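Local atomic coordinates of D-alanine--D-alanine ligase (Coxiella burnetii, PDB entry 3TQT), a protein that joins two D-alanine molecules into D-alanyl-D-alanine at the expense of ATP, a cytoplasmic step of the peptidoglycan biosynthesis that builds the bacterial cell wall. Residues V294-D303 against V314-F323. Numbering follows the deposited sequence.
Sequences VHCSGMARVD and VNEINTIPGF
R301, D303 and N318 interlock on one face of an antiparallel hairpin. The R301 guanidinium grips D303 side-on within its own strand: NE meets OD1 and NH2 meets OD2 (2.9 Å), both through syn lone pairs and in the guanidinium plane. R301 leaves the backbone with CG anti to N (chi1 -161°) and bends at chi3, which turns the guanidinium forward along the strand toward D303. Across the hairpin the N318 amide lies over one guanidinium face, the two planes 43° apart. Its ND2 makes a weak bond to D303 OD2 (2.8 Å) and a longer one to R301 O (3.3 Å), which it approaches from above the carbonyl plane; N318 N reaches the same oxygen from the opposite face. NH1, farther out, passes P321 CB and meets two waters, one bonded to G322 O and the other to G322 N. A classic bulge sets N315 and E316 both opposite D303, whose O accepts from N315 N (2.7 Å) and E316 N (3.1 Å). E316 OE1 lies 4.2 Å from D303 OD2, a pair of carboxylates that a cation would probably stabilise. The other face is apolar: I317 CG2 packs on A300 CB (3.6 Å), its CD1 meets V294 tip to tip, and helix 277-293 covers A300 and V302. P321 and F323, past strand 312-318, receive M299: CE packs tightly on P321 CG, and SD lies at the F323 ring edge, a Met-aromatic contact. D303, E316 and N318 are the predicted ligands of two magnesium or manganese ions, so this hairpin probably forms the metal-binding part of the ATP-grasp active site.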
loop_
_atom_site.group_PDB
_atom_site.type_symbol
_atom_site.label_atom_id
_atom_site.label_comp_id
_atom_site.label_asym_id
_atom_site.label_seq_id
_atom_site.Cartn_x
_atom_site.Cartn_y
_atom_site.Cartn_z
ATOM N N VAL A 294 2.151 3.447 12.295
ATOM C CA VAL A 294 1.871 3.240 10.885
ATOM C C VAL A 294 2.681 2.070 10.336
ATOM O O VAL A 294 2.753 1.878 9.127
ATOM C CB VAL A 294 2.170 4.506 10.058
ATOM C CG1 VAL A 294 1.267 5.657 10.531
ATOM C CG2 VAL A 294 3.630 4.881 10.179
ATOM N N HIS A 295 3.303 1.316 11.238
ATOM C CA HIS A 295 4.037 0.099 10.873
ATOM C C HIS A 295 5.106 0.361 9.838
ATOM O O HIS A 295 5.285 -0.406 8.885
ATOM C CB HIS A 295 3.059 -0.974 10.410
ATOM C CG HIS A 295 1.957 -1.201 11.386
ATOM N ND1 HIS A 295 0.625 -1.076 11.058
ATOM C CD2 HIS A 295 1.992 -1.500 12.706
ATOM C CE1 HIS A 295 -0.112 -1.310 12.126
ATOM N NE2 HIS A 295 0.696 -1.559 13.143
ATOM N N CYS A 296 5.818 1.463 10.050
ATOM C CA CYS A 296 6.905 1.847 9.174
ATOM C C CYS A 296 8.118 0.939 9.390
ATOM O O CYS A 296 8.221 0.219 10.394
ATOM C CB CYS A 296 7.291 3.303 9.419
ATOM S SG CYS A 296 8.095 4.027 8.015
ATOM N N SER A 297 9.018 0.970 8.420
ATOM C CA SER A 297 10.245 0.202 8.479
ATOM C C SER A 297 11.346 1.061 7.943
ATOM O O SER A 297 11.114 1.900 7.063
ATOM C CB SER A 297 10.139 -1.049 7.601
ATOM O OG SER A 297 9.321 -2.011 8.210
ATOM N N GLY A 298 12.544 0.850 8.477
ATOM C CA GLY A 298 13.747 1.495 7.983
ATOM C C GLY A 298 13.866 2.939 8.425
ATOM O O GLY A 298 14.627 3.264 9.334
ATOM N N MET A 299 13.093 3.811 7.788
ATOM C CA MET A 299 13.215 5.244 8.055
ATOM C C MET A 299 11.928 6.019 7.827
ATOM O O MET A 299 11.090 5.647 7.003
ATOM C CB MET A 299 14.293 5.834 7.153
ATOM C CG MET A 299 14.058 5.524 5.677
ATOM S SD MET A 299 15.108 6.487 4.575
ATOM C CE MET A 299 14.945 8.085 5.331
ATOM N N ALA A 300 11.794 7.120 8.556
ATOM C CA ALA A 300 10.754 8.091 8.277
ATOM C C ALA A 300 11.219 9.431 8.807
ATOM O O ALA A 300 11.888 9.502 9.834
ATOM C CB ALA A 300 9.460 7.700 8.956
ATOM N N ARG A 301 10.849 10.498 8.118
ATOM C CA ARG A 301 10.929 11.798 8.737
ATOM C C ARG A 301 9.534 12.185 9.200
ATOM O O ARG A 301 8.612 12.277 8.387
ATOM C CB ARG A 301 11.464 12.844 7.771
ATOM C CG ARG A 301 11.984 14.069 8.486
ATOM C CD ARG A 301 12.333 15.154 7.494
ATOM N NE ARG A 301 11.120 15.689 6.886
ATOM C CZ ARG A 301 10.962 15.888 5.585
ATOM N NH1 ARG A 301 11.944 15.589 4.744
ATOM N NH2 ARG A 301 9.821 16.394 5.129
ATOM N N VAL A 302 9.381 12.393 10.506
ATOM C CA VAL A 302 8.105 12.827 11.064
ATOM C C VAL A 302 8.125 14.330 11.222
ATOM O O VAL A 302 9.023 14.881 11.877
ATOM C CB VAL A 302 7.845 12.206 12.441
ATOM C CG1 VAL A 302 6.433 12.552 12.906
ATOM C CG2 VAL A 302 8.048 10.699 12.391
ATOM N N ASP A 303 7.144 14.986 10.603
ATOM C CA ASP A 303 7.049 16.439 10.602
ATOM C C ASP A 303 5.952 16.855 11.556
ATOM O O ASP A 303 4.840 16.329 11.505
ATOM C CB ASP A 303 6.758 16.971 9.200
ATOM C CG ASP A 303 7.866 16.636 8.204
ATOM O OD1 ASP A 303 8.952 16.168 8.622
ATOM O OD2 ASP A 303 7.643 16.844 6.996
ATOM N N VAL A 314 1.687 16.036 15.301
ATOM C CA VAL A 314 2.196 15.439 14.082
ATOM C C VAL A 314 1.423 16.036 12.918
ATOM O O VAL A 314 0.200 16.151 12.971
ATOM C CB VAL A 314 2.053 13.901 14.072
ATOM C CG1 VAL A 314 2.519 13.356 12.739
ATOM C CG2 VAL A 314 2.852 13.277 15.212
ATOM N N ASN A 315 2.135 16.443 11.875
ATOM C CA ASN A 315 1.456 16.835 10.647
ATOM C C ASN A 315 1.592 15.802 9.538
ATOM O O ASN A 315 0.667 15.598 8.755
ATOM C CB ASN A 315 1.974 18.167 10.130
ATOM C CG ASN A 315 0.990 18.835 9.184
ATOM O OD1 ASN A 315 -0.225 18.818 9.422
ATOM N ND2 ASN A 315 1.501 19.411 8.103
ATOM N N GLU A 316 2.756 15.162 9.461
ATOM C CA GLU A 316 3.039 14.301 8.325
ATOM C C GLU A 316 4.157 13.316 8.664
ATOM O O GLU A 316 5.013 13.603 9.495
ATOM C CB GLU A 316 3.435 15.152 7.103
ATOM C CG GLU A 316 3.770 14.353 5.854
ATOM C CD GLU A 316 3.924 15.229 4.610
ATOM O OE1 GLU A 316 4.060 16.460 4.753
ATOM O OE2 GLU A 316 3.901 14.683 3.485
ATOM N N ILE A 317 4.111 12.145 8.037
ATOM C CA ILE A 317 5.229 11.190 8.076
ATOM C C ILE A 317 5.700 10.952 6.651
ATOM O O ILE A 317 4.916 10.553 5.798
ATOM C CB ILE A 317 4.797 9.840 8.694
ATOM C CG1 ILE A 317 4.151 10.096 10.064
ATOM C CG2 ILE A 317 6.019 8.867 8.794
ATOM C CD1 ILE A 317 3.596 8.861 10.731
ATOM N N ASN A 318 6.977 11.201 6.401
ATOM C CA ASN A 318 7.546 11.083 5.068
ATOM C C ASN A 318 8.452 9.880 5.029
ATOM O O ASN A 318 9.448 9.851 5.752
ATOM C CB ASN A 318 8.396 12.309 4.759
ATOM C CG ASN A 318 7.609 13.574 4.823
ATOM O OD1 ASN A 318 6.926 13.936 3.867
ATOM N ND2 ASN A 318 7.670 14.252 5.964
ATOM N N THR A 319 8.131 8.908 4.176
ATOM C CA THR A 319 8.856 7.638 4.186
ATOM C C THR A 319 10.019 7.631 3.196
ATOM O O THR A 319 10.929 6.831 3.320
ATOM C CB THR A 319 7.927 6.448 3.856
ATOM O OG1 THR A 319 7.332 6.679 2.583
ATOM C CG2 THR A 319 6.803 6.308 4.918
ATOM N N ILE A 320 9.992 8.524 2.218
ATOM C CA ILE A 320 11.187 8.718 1.392
ATOM C C ILE A 320 11.532 10.206 1.424
ATOM O O ILE A 320 11.282 10.945 0.475
ATOM C CB ILE A 320 11.035 8.169 -0.057
ATOM C CG1 ILE A 320 10.399 6.769 -0.050
ATOM C CG2 ILE A 320 12.394 8.135 -0.795
ATOM C CD1 ILE A 320 11.303 5.644 0.451
ATOM N N PRO A 321 12.079 10.653 2.554
ATOM C CA PRO A 321 12.441 12.061 2.717
ATOM C C PRO A 321 13.617 12.395 1.820
ATOM O O PRO A 321 14.323 11.475 1.396
ATOM C CB PRO A 321 12.865 12.137 4.176
ATOM C CG PRO A 321 13.334 10.779 4.505
ATOM C CD PRO A 321 12.470 9.841 3.718
ATOM N N GLY A 322 13.814 13.679 1.532
ATOM C CA GLY A 322 14.978 14.109 0.784
ATOM C C GLY A 322 16.226 13.528 1.412
ATOM O O GLY A 322 16.305 13.384 2.630
ATOM N N PHE A 323 17.203 13.183 0.582
ATOM C CA PHE A 323 18.412 12.544 1.080
ATOM C C PHE A 323 19.654 13.165 0.457
ATOM O O PHE A 323 20.736 12.561 0.451
ATOM C CB PHE A 323 18.363 11.038 0.810
ATOM C CG PHE A 323 18.594 10.204 2.022
ATOM C CD1 PHE A 323 17.525 9.622 2.691
ATOM C CD2 PHE A 323 19.876 10.021 2.517
ATOM C CE1 PHE A 323 17.739 8.834 3.815
ATOM C CE2 PHE A 323 20.096 9.235 3.646
ATOM C CZ PHE A 323 19.029 8.641 4.287
HETATM O O HOH W 1 10.758 4.645 4.586
HETATM O O HOH W 2 14.890 14.945 4.363
HETATM O O HOH W 3 11.949 16.004 1.910
#